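PDB 5TXE: lasso peptide isopeptidase AtxE2 from Asticcacaulis excentricus, which hydrolyses the isopeptide bond of the lasso peptides astexin-2 and astexin-3, opening these threaded substrates and converting them to linear peptides. Local coordinates for residues 494-499 / 533-538. The protein carries 1 engineered substitution. Sequence-based numbering, arbitrary orientation.
Sequences RNRWNI and VHFGLI
F535 pushes its ring from helix 528-539 against R496 and W497 of helix 494-512, joining two helices of the alpha/beta-hydrolase domain; helix 528-539 is the one that follows the nucleophile elbow of this fold, where the engineered A527 takes the position of the nucleophile. The CA atoms of R496 and F535 lie 7.4 Å apart, a gap that the phenyl ring fills between these two residues. With CG anti to the backbone N (chi1 -166°), the phenyl group extends straight from its own helix. F535 CB already meets R496 CG. Further out, F535 CG has the same methylene above it at 3.5 Å, the start of a CH-pi contact in which R496 CG sits over one ring face, 3.8 Å from the ring centroid. R496 CB stands over the middle of the ring, with CG shifted toward F535 CG, while CE2 of F535 reaches W497 CD2 at 3.8 Å. The far end of the ring, CZ, points at the five-membered ring of the indole, off toward the indole rim, giving a T-shaped pair with planes at 88° and F535 as the edge.

Beyond CG the arginine chain bends away from the phenyl ring, and R496 NH2 forms a salt bridge with D528 OD2 and a hydrogen bond with T532 OG1. I499 CD1 lies over one face of the guanidinium, 4.0 Å from its plane. The side chain of R496 lies about 8 Å from that of A527. On the tryptophan side the approach is closest at the pyrrole portion, where F535 CZ is 3.5 Å from both NE1 and CE2 of W497.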
ATOM      1  N   ARG A 494      11.177 -21.116   4.714  1.00 39.06           N
ATOM      2  CA  ARG A 494      12.356 -20.561   5.392  1.00 41.12           C
ATOM      3  C   ARG A 494      12.130 -19.108   5.778  1.00 33.22           C
ATOM      4  O   ARG A 494      12.334 -18.753   6.911  1.00 28.73           O
ATOM      5  CB  ARG A 494      13.644 -20.743   4.527  1.00 52.31           C
ATOM      6  CG  ARG A 494      14.249 -22.170   4.600  1.00 72.37           C
ATOM      7  CD  ARG A 494      15.345 -22.497   3.532  1.00 85.66           C
ATOM      8  NE  ARG A 494      16.526 -21.646   3.779  1.00100.87           N
ATOM      9  CZ  ARG A 494      17.799 -21.953   3.506  1.00 98.40           C
ATOM     10  NH1 ARG A 494      18.144 -23.112   2.959  1.00 97.75           N
ATOM     11  NH2 ARG A 494      18.745 -21.076   3.801  1.00 98.72           N
ATOM     12  N   ASN A 495      11.633 -18.266   4.858  1.00 31.54           N
ATOM     13  CA  ASN A 495      11.424 -16.883   5.232  1.00 30.06           C
ATOM     14  C   ASN A 495      10.285 -16.677   6.237  1.00 30.43           C
ATOM     15  O   ASN A 495      10.347 -15.769   7.057  1.00 30.36           O
ATOM     16  CB  ASN A 495      11.226 -15.967   4.018  1.00 33.46           C
ATOM     17  CG  ASN A 495      11.400 -14.486   4.390  1.00 34.09           C
ATOM     18  OD1 ASN A 495      12.331 -14.129   5.117  1.00 36.67           O
ATOM     19  ND2 ASN A 495      10.506 -13.647   3.926  1.00 33.44           N
ATOM     20  N   ARG A 496       9.262 -17.515   6.200  1.00 26.93           N
ATOM     21  CA  ARG A 496       8.219 -17.354   7.139  1.00 28.41           C
ATOM     22  C   ARG A 496       8.726 -17.609   8.505  1.00 27.72           C
ATOM     23  O   ARG A 496       8.294 -16.944   9.469  1.00 29.01           O
ATOM     24  CB  ARG A 496       7.088 -18.345   6.867  1.00 33.78           C
ATOM     25  CG  ARG A 496       5.734 -17.746   7.036  1.00 36.95           C
ATOM     26  CD  ARG A 496       5.561 -16.946   5.771  1.00 37.55           C
ATOM     27  NE  ARG A 496       5.056 -15.674   6.000  1.00 37.09           N
ATOM     28  CZ  ARG A 496       4.836 -14.794   5.045  1.00 36.67           C
ATOM     29  NH1 ARG A 496       5.083 -15.078   3.788  1.00 38.09           N
ATOM     30  NH2 ARG A 496       4.321 -13.634   5.370  1.00 39.52           N
ATOM     31  N   TRP A 497       9.620 -18.606   8.646  1.00 30.84           N
ATOM     32  CA  TRP A 497      10.289 -18.803   9.968  1.00 31.81           C
ATOM     33  C   TRP A 497      11.139 -17.603  10.395  1.00 29.68           C
ATOM     34  O   TRP A 497      11.188 -17.245  11.551  1.00 33.17           O
ATOM     35  CB  TRP A 497      11.174 -20.028   9.954  1.00 34.22           C
ATOM     36  CG  TRP A 497      10.464 -21.295  10.142  1.00 31.58           C
ATOM     37  CD1 TRP A 497      10.266 -22.319   9.208  1.00 32.06           C
ATOM     38  CD2 TRP A 497       9.911 -21.745  11.360  1.00 31.24           C
ATOM     39  NE1 TRP A 497       9.604 -23.360   9.815  1.00 34.32           N
ATOM     40  CE2 TRP A 497       9.376 -23.026  11.132  1.00 32.38           C
ATOM     41  CE3 TRP A 497       9.807 -21.180  12.630  1.00 32.99           C
ATOM     42  CZ2 TRP A 497       8.746 -23.734  12.117  1.00 34.06           C
ATOM     43  CZ3 TRP A 497       9.186 -21.896  13.611  1.00 33.02           C
ATOM     44  CH2 TRP A 497       8.660 -23.156  13.358  1.00 30.63           C
ATOM     45  N   ASN A 498      11.850 -16.994   9.463  1.00 30.94           N
ATOM     46  CA  ASN A 498      12.644 -15.788   9.805  1.00 31.41           C
ATOM     47  C   ASN A 498      11.729 -14.675  10.312  1.00 32.81           C
ATOM     48  O   ASN A 498      12.061 -13.913  11.265  1.00 30.67           O
ATOM     49  CB  ASN A 498      13.390 -15.297   8.558  1.00 32.64           C
ATOM     50  CG  ASN A 498      14.122 -13.946   8.774  1.00 39.46           C
ATOM     51  OD1 ASN A 498      14.855 -13.748   9.761  1.00 41.09           O
ATOM     52  ND2 ASN A 498      13.924 -13.015   7.821  1.00 40.00           N
ATOM     53  N   ILE A 499      10.577 -14.533   9.654  1.00 30.15           N
ATOM     54  CA  ILE A 499       9.597 -13.568  10.147  1.00 30.59           C
ATOM     55  C   ILE A 499       9.091 -13.901  11.545  1.00 27.96           C
ATOM     56  O   ILE A 499       9.034 -13.047  12.441  1.00 26.68           O
ATOM     57  CB  ILE A 499       8.446 -13.382   9.134  1.00 29.72           C
ATOM     58  CG1 ILE A 499       9.010 -12.682   7.914  1.00 28.91           C
ATOM     59  CG2 ILE A 499       7.339 -12.515   9.747  1.00 30.10           C
ATOM     60  CD1 ILE A 499       8.182 -12.868   6.678  1.00 34.76           C
ATOM     61  N   VAL A 533       0.139 -14.662  10.197  1.00 24.16           N
ATOM     62  CA  VAL A 533      -0.762 -15.064  11.245  1.00 26.06           C
ATOM     63  C   VAL A 533      -1.049 -16.535  11.200  1.00 24.91           C
ATOM     64  O   VAL A 533      -1.089 -17.183  12.237  1.00 23.35           O
ATOM     65  CB  VAL A 533      -2.096 -14.375  11.154  1.00 27.81           C
ATOM     66  CG1 VAL A 533      -3.058 -14.928  12.187  1.00 25.90           C
ATOM     67  CG2 VAL A 533      -1.910 -12.875  11.379  1.00 30.47           C
ATOM     68  N   HIS A 534      -1.260 -17.072  10.011  1.00 26.06           N
ATOM     69  CA  HIS A 534      -1.690 -18.478   9.897  1.00 29.15           C
ATOM     70  C   HIS A 534      -0.523 -19.348  10.329  1.00 25.45           C
ATOM     71  O   HIS A 534      -0.678 -20.266  11.119  1.00 24.85           O
ATOM     72  CB  HIS A 534      -2.174 -18.858   8.472  1.00 27.43           C
ATOM     73  CG  HIS A 534      -3.233 -17.945   7.929  1.00 33.29           C
ATOM     74  ND1 HIS A 534      -3.316 -17.606   6.592  1.00 35.29           N
ATOM     75  CD2 HIS A 534      -4.193 -17.230   8.562  1.00 32.08           C
ATOM     76  CE1 HIS A 534      -4.313 -16.763   6.433  1.00 34.64           C
ATOM     77  NE2 HIS A 534      -4.850 -16.512   7.613  1.00 31.50           N
ATOM     78  N   PHE A 535       0.625 -19.027   9.777  1.00 23.09           N
ATOM     79  CA  PHE A 535       1.899 -19.706  10.146  1.00 24.52           C
ATOM     80  C   PHE A 535       2.180 -19.611  11.629  1.00 23.62           C
ATOM     81  O   PHE A 535       2.577 -20.573  12.267  1.00 25.60           O
ATOM     82  CB  PHE A 535       3.079 -19.082   9.363  1.00 23.83           C
ATOM     83  CG  PHE A 535       4.338 -19.893   9.408  1.00 25.51           C
ATOM     84  CD1 PHE A 535       4.513 -20.952   8.544  1.00 24.72           C
ATOM     85  CD2 PHE A 535       5.295 -19.658  10.385  1.00 26.50           C
ATOM     86  CE1 PHE A 535       5.662 -21.717   8.583  1.00 27.50           C
ATOM     87  CE2 PHE A 535       6.475 -20.389  10.426  1.00 29.67           C
ATOM     88  CZ  PHE A 535       6.650 -21.429   9.521  1.00 28.44           C
ATOM     89  N   GLY A 536       1.956 -18.445  12.182  1.00 24.48           N
ATOM     90  CA  GLY A 536       2.264 -18.189  13.579  1.00 24.97           C
ATOM     91  C   GLY A 536       1.417 -18.961  14.535  1.00 28.85           C
ATOM     92  O   GLY A 536       1.905 -19.377  15.624  1.00 28.25           O
ATOM     93  N   LEU A 537       0.146 -19.149  14.195  1.00 26.82           N
ATOM     94  CA  LEU A 537      -0.774 -19.796  15.147  1.00 26.53           C
ATOM     95  C   LEU A 537      -0.532 -21.297  15.140  1.00 26.57           C
ATOM     96  O   LEU A 537      -0.876 -21.989  16.048  1.00 26.54           O
ATOM     97  CB  LEU A 537      -2.222 -19.515  14.804  1.00 26.13           C
ATOM     98  CG  LEU A 537      -2.661 -18.080  14.889  1.00 29.89           C
ATOM     99  CD1 LEU A 537      -4.163 -17.967  14.688  1.00 30.64           C
ATOM    100  CD2 LEU A 537      -2.288 -17.447  16.196  1.00 31.85           C
ATOM    101  N   ILE A 538       0.045 -21.798  14.075  1.00 30.39           N
ATOM    102  CA  ILE A 538       0.301 -23.221  13.980  1.00 30.90           C
ATOM    103  C   ILE A 538       1.673 -23.576  14.509  1.00 32.64           C
ATOM    104  O   ILE A 538       1.839 -24.628  15.079  1.00 29.97           O
ATOM    105  CB  ILE A 538       0.177 -23.693  12.528  1.00 28.81           C
ATOM    106  CG1 ILE A 538      -1.319 -23.723  12.148  1.00 29.65           C
ATOM    107  CG2 ILE A 538       0.799 -25.072  12.291  1.00 28.23           C
ATOM    108  CD1 ILE A 538      -1.499 -23.673  10.664  1.00 29.93           C
TER